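Local coordinates for DUF5618 domain-containing protein (PDB 3MFN) that is of unknown function but folds as a compact bundle of helices and pairs with a second copy of itself, at residues G76-L81 / D96-N101; A103-K108 / I146-R151. One frame throughout, in Å; residues are numbered along the deposited sequence.

Contact 1: residues G76-L81 / D96-N101; sequences GVLFAL and DWYKSN
Leu78 CD2 sits squarely over one face of the Tyr98 ring, 3.8 Å from the ring centroid and 8° off the normal, a CH-pi contact that packs the short helix 95-103 against helix 63-85 of this helical bundle. The two side chains cross at about a right angle; CD2 makes the closest approach, while CD1 and CB of the leucine lie near the hydroxyl. Tyr98 CG is anti to its carbonyl carbon (chi1 -62°), which carries the ring across to helix 63-85. One turn on from Leu78, Leu81 CB comes obliquely to the ring, 3.9 Å from Tyr98 CD1. The tight part is a stack: Trp97 CE3 lies 3.7 Å above the face of Tyr98 opposite Leu78. A tyrosine suits the place because its flat carbon ring fits between Leu78 and Trp97 while Tyr98 OH is hydrogen-bonded to Asp82. Replacing it by an alanine would probably open a gap between Leu78 and Trp97 and leave the Asp82 carboxylate without its phenol partner. Phe113 of helix 107-126 also packs on both leucines. The outer side is looser, for Leu78 and Trp97 are partly exposed and Trp97 does not itself touch 76-81. Asn101 ND2 stands 3.1 Å above the centre of the indole and donates to Trp97 O at 3.2 Å, from the face of the carbonyl plane opposite Asn101 N.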
ATOM      1  N   GLY A  76     -17.323   3.533  -0.733  1.00 18.83           N
ATOM      2  CA  GLY A  76     -17.850   4.210   0.460  1.00 18.92           C
ATOM      3  C   GLY A  76     -17.307   5.604   0.629  1.00 18.91           C
ATOM      4  O   GLY A  76     -18.048   6.578   0.821  1.00 18.45           O
ATOM      5  N   VAL A  77     -15.977   5.712   0.578  1.00 19.11           N
ATOM      6  CA  VAL A  77     -15.305   6.972   0.664  1.00 17.53           C
ATOM      7  C   VAL A  77     -15.802   7.908  -0.446  1.00 18.09           C
ATOM      8  O   VAL A  77     -16.126   9.093  -0.181  1.00 18.27           O
ATOM      9  CB  VAL A  77     -13.761   6.803   0.584  1.00 17.11           C
ATOM     10  CG1 VAL A  77     -13.035   8.212   0.564  1.00 16.39           C
ATOM     11  CG2 VAL A  77     -13.286   5.914   1.662  1.00 14.89           C
ATOM     12  N   LEU A  78     -15.793   7.447  -1.688  1.00 17.37           N
ATOM     13  CA  LEU A  78     -16.333   8.262  -2.790  1.00 18.11           C
ATOM     14  C   LEU A  78     -17.775   8.716  -2.569  1.00 18.08           C
ATOM     15  O   LEU A  78     -18.121   9.847  -2.860  1.00 16.90           O
ATOM     16  CB  LEU A  78     -16.195   7.554  -4.148  1.00 19.55           C
ATOM     17  CG  LEU A  78     -14.772   7.196  -4.607  1.00 20.01           C
ATOM     18  CD1 LEU A  78     -14.706   6.846  -6.093  1.00 19.42           C
ATOM     19  CD2 LEU A  78     -13.681   8.323  -4.263  1.00 18.28           C
ATOM     20  N   PHE A  79     -18.614   7.847  -1.996  1.00 18.83           N
ATOM     21  CA  PHE A  79     -19.981   8.191  -1.698  1.00 19.19           C
ATOM     22  C   PHE A  79     -20.084   9.420  -0.759  1.00 20.41           C
ATOM     23  O   PHE A  79     -20.789  10.408  -1.067  1.00 21.13           O
ATOM     24  CB  PHE A  79     -20.699   6.964  -1.141  1.00 20.49           C
ATOM     25  CG  PHE A  79     -22.195   7.103  -1.124  1.00 20.77           C
ATOM     26  CD1 PHE A  79     -22.828   7.785  -0.098  1.00 20.85           C
ATOM     27  CD2 PHE A  79     -22.962   6.556  -2.141  1.00 21.30           C
ATOM     28  CE1 PHE A  79     -24.220   7.928  -0.094  1.00 21.31           C
ATOM     29  CE2 PHE A  79     -24.351   6.670  -2.147  1.00 21.97           C
ATOM     30  CZ  PHE A  79     -24.987   7.387  -1.128  1.00 22.35           C
ATOM     31  N   ALA A  80     -19.327   9.413   0.339  1.00 20.33           N
ATOM     32  CA  ALA A  80     -19.247  10.579   1.206  1.00 21.39           C
ATOM     33  C   ALA A  80     -18.739  11.782   0.420  1.00 21.48           C
ATOM     34  O   ALA A  80     -19.353  12.831   0.483  1.00 20.27           O
ATOM     35  CB  ALA A  80     -18.353  10.314   2.459  1.00 20.04           C
ATOM     36  N   LEU A  81     -17.649  11.625  -0.342  1.00 21.80           N
ATOM     37  CA  LEU A  81     -17.109  12.740  -1.125  1.00 21.55           C
ATOM     38  C   LEU A  81     -18.070  13.306  -2.177  1.00 22.66           C
ATOM     39  O   LEU A  81     -18.163  14.531  -2.340  1.00 23.70           O
ATOM     40  CB  LEU A  81     -15.743  12.405  -1.742  1.00 21.49           C
ATOM     41  CG  LEU A  81     -14.598  12.111  -0.725  1.00 21.35           C
ATOM     42  CD1 LEU A  81     -13.326  11.660  -1.401  1.00 21.23           C
ATOM     43  CD2 LEU A  81     -14.294  13.332   0.170  1.00 16.27           C
ATOM     44  N   ASP A  96      -8.573  12.261 -10.239  1.00 27.32           N
ATOM     45  CA  ASP A  96      -8.113  13.658 -10.324  1.00 28.89           C
ATOM     46  C   ASP A  96      -9.200  14.666  -9.893  1.00 27.42           C
ATOM     47  O   ASP A  96      -8.888  15.674  -9.303  1.00 27.11           O
ATOM     48  CB  ASP A  96      -7.573  13.977 -11.741  1.00 30.27           C
ATOM     49  CG  ASP A  96      -6.337  13.133 -12.064  1.00 35.19           C
ATOM     50  OD1 ASP A  96      -5.453  13.033 -11.185  1.00 41.05           O
ATOM     51  OD2 ASP A  96      -6.277  12.531 -13.152  1.00 41.95           O
ATOM     52  N   TRP A  97     -10.470  14.360 -10.147  1.00 26.28           N
ATOM     53  CA  TRP A  97     -11.529  15.208  -9.687  1.00 25.66           C
ATOM     54  C   TRP A  97     -11.555  15.260  -8.159  1.00 24.77           C
ATOM     55  O   TRP A  97     -11.690  16.341  -7.566  1.00 25.92           O
ATOM     56  CB  TRP A  97     -12.848  14.743 -10.252  1.00 25.60           C
ATOM     57  CG  TRP A  97     -13.913  15.687 -10.013  1.00 29.47           C
ATOM     58  CD1 TRP A  97     -14.172  16.854 -10.731  1.00 28.95           C
ATOM     59  CD2 TRP A  97     -14.868  15.640  -8.975  1.00 31.22           C
ATOM     60  NE1 TRP A  97     -15.224  17.497 -10.199  1.00 30.13           N
ATOM     61  CE2 TRP A  97     -15.685  16.782  -9.119  1.00 30.45           C
ATOM     62  CE3 TRP A  97     -15.113  14.751  -7.917  1.00 30.56           C
ATOM     63  CZ2 TRP A  97     -16.763  17.042  -8.281  1.00 30.42           C
ATOM     64  CZ3 TRP A  97     -16.162  15.029  -7.066  1.00 32.00           C
ATOM     65  CH2 TRP A  97     -16.973  16.184  -7.256  1.00 33.38           C
ATOM     66  N   TYR A  98     -11.375  14.139  -7.488  1.00 23.40           N
ATOM     67  CA  TYR A  98     -11.407  14.154  -6.006  1.00 23.43           C
ATOM     68  C   TYR A  98     -10.186  14.865  -5.482  1.00 23.28           C
ATOM     69  O   TYR A  98     -10.288  15.681  -4.556  1.00 22.26           O
ATOM     70  CB  TYR A  98     -11.516  12.737  -5.405  1.00 23.68           C
ATOM     71  CG  TYR A  98     -12.798  12.073  -5.844  1.00 22.41           C
ATOM     72  CD1 TYR A  98     -13.952  12.316  -5.180  1.00 22.07           C
ATOM     73  CD2 TYR A  98     -12.847  11.260  -6.938  1.00 22.47           C
ATOM     74  CE1 TYR A  98     -15.124  11.747  -5.566  1.00 23.98           C
ATOM     75  CE2 TYR A  98     -14.027  10.689  -7.343  1.00 20.86           C
ATOM     76  CZ  TYR A  98     -15.152  10.923  -6.640  1.00 22.59           C
ATOM     77  OH  TYR A  98     -16.387  10.395  -7.004  1.00 24.68           O
ATOM     78  N   LYS A  99      -9.043  14.631  -6.099  1.00 24.25           N
ATOM     79  CA  LYS A  99      -7.787  15.282  -5.594  1.00 25.07           C
ATOM     80  C   LYS A  99      -7.798  16.816  -5.733  1.00 25.88           C
ATOM     81  O   LYS A  99      -7.379  17.565  -4.824  1.00 25.17           O
ATOM     82  CB  LYS A  99      -6.583  14.712  -6.341  1.00 25.57           C
ATOM     83  CG  LYS A  99      -6.282  13.211  -5.938  1.00 27.04           C
ATOM     84  CD  LYS A  99      -5.282  12.497  -6.888  1.00 28.55           C
ATOM     85  CE  LYS A  99      -3.906  13.131  -6.905  1.00 35.79           C
ATOM     86  NZ  LYS A  99      -3.004  12.685  -8.036  1.00 36.41           N
ATOM     87  N   SER A 100      -8.241  17.299  -6.879  1.00 27.05           N
ATOM     88  CA  SER A 100      -8.192  18.745  -7.093  1.00 28.60           C
ATOM     89  C   SER A 100      -9.241  19.414  -6.175  1.00 27.98           C
ATOM     90  O   SER A 100      -8.953  20.456  -5.588  1.00 27.57           O
ATOM     91  CB  SER A 100      -8.326  19.078  -8.585  1.00 29.12           C
ATOM     92  OG  SER A 100      -9.669  19.090  -8.999  1.00 32.97           O
ATOM     93  N   ASN A 101     -10.395  18.754  -5.932  1.00 27.55           N
ATOM     94  CA  ASN A 101     -11.359  19.266  -4.944  1.00 27.56           C
ATOM     95  C   ASN A 101     -10.790  19.278  -3.510  1.00 28.49           C
ATOM     96  O   ASN A 101     -11.020  20.218  -2.746  1.00 28.17           O
ATOM     97  CB  ASN A 101     -12.732  18.540  -5.005  1.00 27.50           C
ATOM     98  CG  ASN A 101     -13.682  19.160  -6.012  1.00 26.64           C
ATOM     99  OD1 ASN A 101     -14.047  20.315  -5.885  1.00 32.78           O
ATOM    100  ND2 ASN A 101     -14.066  18.424  -7.009  1.00 26.65           N
TER

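Contact 2: residues A103-K108 / I146-R151; sequences AQQDKK and IDWVER
Trp148 meets Gln105 with the edge of its six-membered ring, while its pyrrole nitrogen lies near the carboxylate of Asp106. Taking helix 132-153 in order, Ile146 comes first and, like Glu150 one turn later, packs on helix 34-52, the branched apolar chain of the isoleucine suiting its buried place. Asp147, a polar residue on the partly exposed side, accepts at its backbone oxygen from Arg151 N at 2.9 Å.

Trp148 then carries the contact. With CG anti to the backbone N (chi1 177°), its long ring extends from the helix to the turn before helix 107-126. Gln105 CG reaches the ring edge close to its plane, 3.7 Å from Trp148 CZ2. The glutamine bends at chi2, and its amide is turned 67° from the indole; the methylene thus packs on carbon while OE1 is hydrogen-bonded to the hydroxyl of Tyr84, whose ring also meets Trp148 nearly at right angles.

The tryptophan thereby packs against the tight turn between consecutive helices 95-103 and 107-126 of the bundle. Asp106 is the N-cap of the latter: its OD2 accepts a weak bond of 3.4 Å from Lys108 N, a job suited to a short carboxylate. Its other oxygen, OD1, approaches Trp148 NE1 only to 4.1 Å. Just beyond, Lys107 NZ forms a salt bridge with Glu56 and Lys108 NZ a hydrogen bond with Asp57 O, both of the second subunit.

Val149 turns its compact branched side chain to Leu81 of helix 63-85. Last comes Arg151: Trp148 CA lies 3.7 Å above its guanidinium plane, offset toward the rim. Arg151 NH1 remains 5.9 Å from Asp106 OD1, so any attraction between these opposite charges is probably weak.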
ATOM      1  N   ALA A 103      -7.503  19.395  -2.787  1.00 33.08           N
ATOM      2  CA  ALA A 103      -6.344  20.241  -2.687  1.00 34.47           C
ATOM      3  C   ALA A 103      -6.788  21.662  -2.275  1.00 36.55           C
ATOM      4  O   ALA A 103      -6.137  22.283  -1.447  1.00 36.62           O
ATOM      5  CB  ALA A 103      -5.562  20.226  -3.962  1.00 34.29           C
ATOM      6  N   GLN A 104      -7.928  22.117  -2.797  1.00 38.40           N
ATOM      7  CA  GLN A 104      -8.435  23.468  -2.500  0.60 39.71           C
ATOM      8  C   GLN A 104      -8.889  23.589  -1.038  1.00 40.64           C
ATOM      9  O   GLN A 104      -9.132  24.679  -0.547  1.00 40.57           O
ATOM     10  CB  GLN A 104      -9.578  23.844  -3.461  0.60 39.82           C
ATOM     11  CG  GLN A 104     -10.865  23.037  -3.254  0.60 40.79           C
ATOM     12  CD  GLN A 104     -11.840  23.060  -4.441  0.60 42.61           C
ATOM     13  OE1 GLN A 104     -11.631  23.782  -5.431  0.60 43.45           O
ATOM     14  NE2 GLN A 104     -12.931  22.273  -4.328  0.60 40.59           N
ATOM     15  N   GLN A 105      -8.972  22.459  -0.341  1.00 42.35           N
ATOM     16  CA  GLN A 105      -9.527  22.421   0.997  1.00 43.77           C
ATOM     17  C   GLN A 105      -8.525  22.192   2.121  1.00 43.91           C
ATOM     18  O   GLN A 105      -8.692  22.810   3.161  1.00 45.25           O
ATOM     19  CB  GLN A 105     -10.607  21.345   1.091  1.00 44.25           C
ATOM     20  CG  GLN A 105     -11.891  21.859   1.711  1.00 46.93           C
ATOM     21  CD  GLN A 105     -13.001  22.055   0.699  1.00 49.48           C
ATOM     22  OE1 GLN A 105     -14.186  22.070   1.058  1.00 53.10           O
ATOM     23  NE2 GLN A 105     -12.634  22.189  -0.568  1.00 50.52           N
ATOM     24  N   ASP A 106      -7.510  21.338   1.950  1.00 43.34           N
ATOM     25  CA  ASP A 106      -6.699  20.905   3.106  1.00 43.47           C
ATOM     26  C   ASP A 106      -5.798  19.718   2.779  1.00 42.35           C
ATOM     27  O   ASP A 106      -6.269  18.656   2.349  1.00 42.60           O
ATOM     28  CB  ASP A 106      -7.608  20.565   4.322  1.00 44.09           C
ATOM     29  CG  ASP A 106      -6.839  19.981   5.506  1.00 46.08           C
ATOM     30  OD1 ASP A 106      -7.475  19.307   6.351  1.00 46.06           O
ATOM     31  OD2 ASP A 106      -5.608  20.212   5.603  1.00 51.04           O
ATOM     32  N   LYS A 107      -4.507  19.884   3.046  1.00 40.71           N
ATOM     33  CA  LYS A 107      -3.474  19.070   2.409  1.00 39.44           C
ATOM     34  C   LYS A 107      -3.290  17.725   3.126  1.00 37.56           C
ATOM     35  O   LYS A 107      -2.936  16.702   2.501  1.00 35.07           O
ATOM     36  CB  LYS A 107      -2.176  19.878   2.375  1.00 40.46           C
ATOM     37  CG  LYS A 107      -0.915  19.119   1.940  1.00 43.31           C
ATOM     38  CD  LYS A 107       0.318  19.527   2.797  1.00 44.86           C
ATOM     39  CE  LYS A 107       1.351  20.300   2.007  1.00 46.49           C
ATOM     40  NZ  LYS A 107       2.589  20.494   2.851  1.00 46.55           N
ATOM     41  N   LYS A 108      -3.504  17.741   4.441  1.00 35.10           N
ATOM     42  CA  LYS A 108      -3.448  16.533   5.212  1.00 34.46           C
ATOM     43  C   LYS A 108      -4.499  15.591   4.666  1.00 32.28           C
ATOM     44  O   LYS A 108      -4.255  14.401   4.572  1.00 31.71           O
ATOM     45  CB  LYS A 108      -3.707  16.772   6.698  1.00 35.41           C
ATOM     46  CG  LYS A 108      -3.017  15.684   7.583  1.00 39.87           C
ATOM     47  CD  LYS A 108      -3.745  15.358   8.911  1.00 42.37           C
ATOM     48  CE  LYS A 108      -2.896  14.443   9.846  1.00 45.07           C
ATOM     49  NZ  LYS A 108      -2.552  13.104   9.202  1.00 45.08           N
ATOM     50  N   ILE A 146     -14.142   9.987   5.847  1.00 23.41           N
ATOM     51  CA  ILE A 146     -15.597  10.054   6.043  1.00 22.28           C
ATOM     52  C   ILE A 146     -15.919  11.000   7.202  1.00 22.69           C
ATOM     53  O   ILE A 146     -16.862  11.777   7.102  1.00 21.73           O
ATOM     54  CB  ILE A 146     -16.214   8.686   6.249  1.00 23.37           C
ATOM     55  CG1 ILE A 146     -16.061   7.876   4.960  1.00 22.24           C
ATOM     56  CG2 ILE A 146     -17.679   8.885   6.696  1.00 20.71           C
ATOM     57  CD1 ILE A 146     -16.289   6.381   5.022  1.00 24.39           C
ATOM     58  N   ASP A 147     -15.131  10.967   8.272  1.00 22.83           N
ATOM     59  CA  ASP A 147     -15.369  11.858   9.405  1.00 24.32           C
ATOM     60  C   ASP A 147     -15.112  13.297   9.009  1.00 24.05           C
ATOM     61  O   ASP A 147     -15.814  14.198   9.456  1.00 25.16           O
ATOM     62  CB  ASP A 147     -14.453  11.542  10.587  1.00 25.27           C
ATOM     63  CG  ASP A 147     -14.752  10.210  11.246  1.00 29.61           C
ATOM     64  OD1 ASP A 147     -15.790   9.525  10.958  1.00 35.57           O
ATOM     65  OD2 ASP A 147     -13.904   9.833  12.086  1.00 36.39           O
ATOM     66  N   TRP A 148     -14.110  13.530   8.171  1.00 24.05           N
ATOM     67  CA  TRP A 148     -13.843  14.890   7.705  1.00 23.22           C
ATOM     68  C   TRP A 148     -15.083  15.460   6.983  1.00 22.70           C
ATOM     69  O   TRP A 148     -15.515  16.599   7.241  1.00 22.39           O
ATOM     70  CB  TRP A 148     -12.619  14.881   6.780  1.00 24.21           C
ATOM     71  CG  TRP A 148     -12.301  16.201   6.192  1.00 24.06           C
ATOM     72  CD1 TRP A 148     -11.554  17.193   6.758  1.00 27.57           C
ATOM     73  CD2 TRP A 148     -12.680  16.683   4.894  1.00 25.76           C
ATOM     74  NE1 TRP A 148     -11.432  18.258   5.883  1.00 24.87           N
ATOM     75  CE2 TRP A 148     -12.110  17.965   4.736  1.00 23.90           C
ATOM     76  CE3 TRP A 148     -13.402  16.132   3.821  1.00 27.29           C
ATOM     77  CZ2 TRP A 148     -12.296  18.735   3.587  1.00 24.50           C
ATOM     78  CZ3 TRP A 148     -13.580  16.907   2.663  1.00 25.05           C
ATOM     79  CH2 TRP A 148     -13.030  18.200   2.568  1.00 23.15           C
ATOM     80  N   VAL A 149     -15.665  14.670   6.096  1.00 21.68           N
ATOM     81  CA  VAL A 149     -16.922  15.027   5.417  1.00 21.63           C
ATOM     82  C   VAL A 149     -18.042  15.316   6.403  1.00 23.46           C
ATOM     83  O   VAL A 149     -18.616  16.413   6.383  1.00 22.76           O
ATOM     84  CB  VAL A 149     -17.362  13.930   4.421  1.00 21.96           C
ATOM     85  CG1 VAL A 149     -18.777  14.159   3.930  1.00 20.25           C
ATOM     86  CG2 VAL A 149     -16.361  13.871   3.214  1.00 18.06           C
ATOM     87  N   GLU A 150     -18.336  14.364   7.296  1.00 24.94           N
ATOM     88  CA  GLU A 150     -19.385  14.559   8.301  1.00 26.65           C
ATOM     89  C   GLU A 150     -19.190  15.917   8.979  1.00 28.38           C
ATOM     90  O   GLU A 150     -20.106  16.723   9.091  1.00 28.93           O
ATOM     91  CB  GLU A 150     -19.350  13.453   9.367  1.00 26.85           C
ATOM     92  CG  GLU A 150     -20.519  13.570  10.387  1.00 28.56           C
ATOM     93  CD  GLU A 150     -20.486  12.557  11.538  1.00 30.59           C
ATOM     94  OE1 GLU A 150     -19.391  12.134  11.918  1.00 31.28           O
ATOM     95  OE2 GLU A 150     -21.574  12.227  12.096  1.00 36.28           O
ATOM     96  N   ARG A 151     -17.960  16.139   9.404  1.00 30.56           N
ATOM     97  CA  ARG A 151     -17.580  17.272  10.190  1.00 32.66           C
ATOM     98  C   ARG A 151     -17.560  18.599   9.433  1.00 33.60           C
ATOM     99  O   ARG A 151     -17.665  19.636  10.075  1.00 33.48           O
ATOM    100  CB  ARG A 151     -16.205  16.979  10.742  1.00 33.95           C
ATOM    101  CG  ARG A 151     -15.692  17.962  11.730  1.00 38.81           C
ATOM    102  CD  ARG A 151     -14.429  17.383  12.346  1.00 44.75           C
ATOM    103  NE  ARG A 151     -13.274  17.703  11.514  1.00 50.36           N
ATOM    104  CZ  ARG A 151     -12.400  16.835  11.006  1.00 51.32           C
ATOM    105  NH1 ARG A 151     -11.390  17.319  10.285  1.00 52.43           N
ATOM    106  NH2 ARG A 151     -12.495  15.523  11.229  1.00 51.69           N
TER

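From the N terminus, helix 34-52 comes first and helix 63-85 follows with 76-81. Contact 1 closes the loop from there to 96-101, a short excursion of 14 residues that brings helix 95-103 back onto its predecessor. The chain then turns at 103-108 and runs through helix 107-126 into helix 132-153, where contact 2 closes a longer loop of 37 residues. The two loops lie in series, neither nested nor crossed. Their centres are about 10 Å apart, and helices 63-85 and 132-153 join them directly: Leu81 CD2 packs 3.7 Å from Val149 CG2. Contact 1 ties helix 95-103 to helix 63-85, and contact 2 ties the turn before helix 107-126 to helix 132-153.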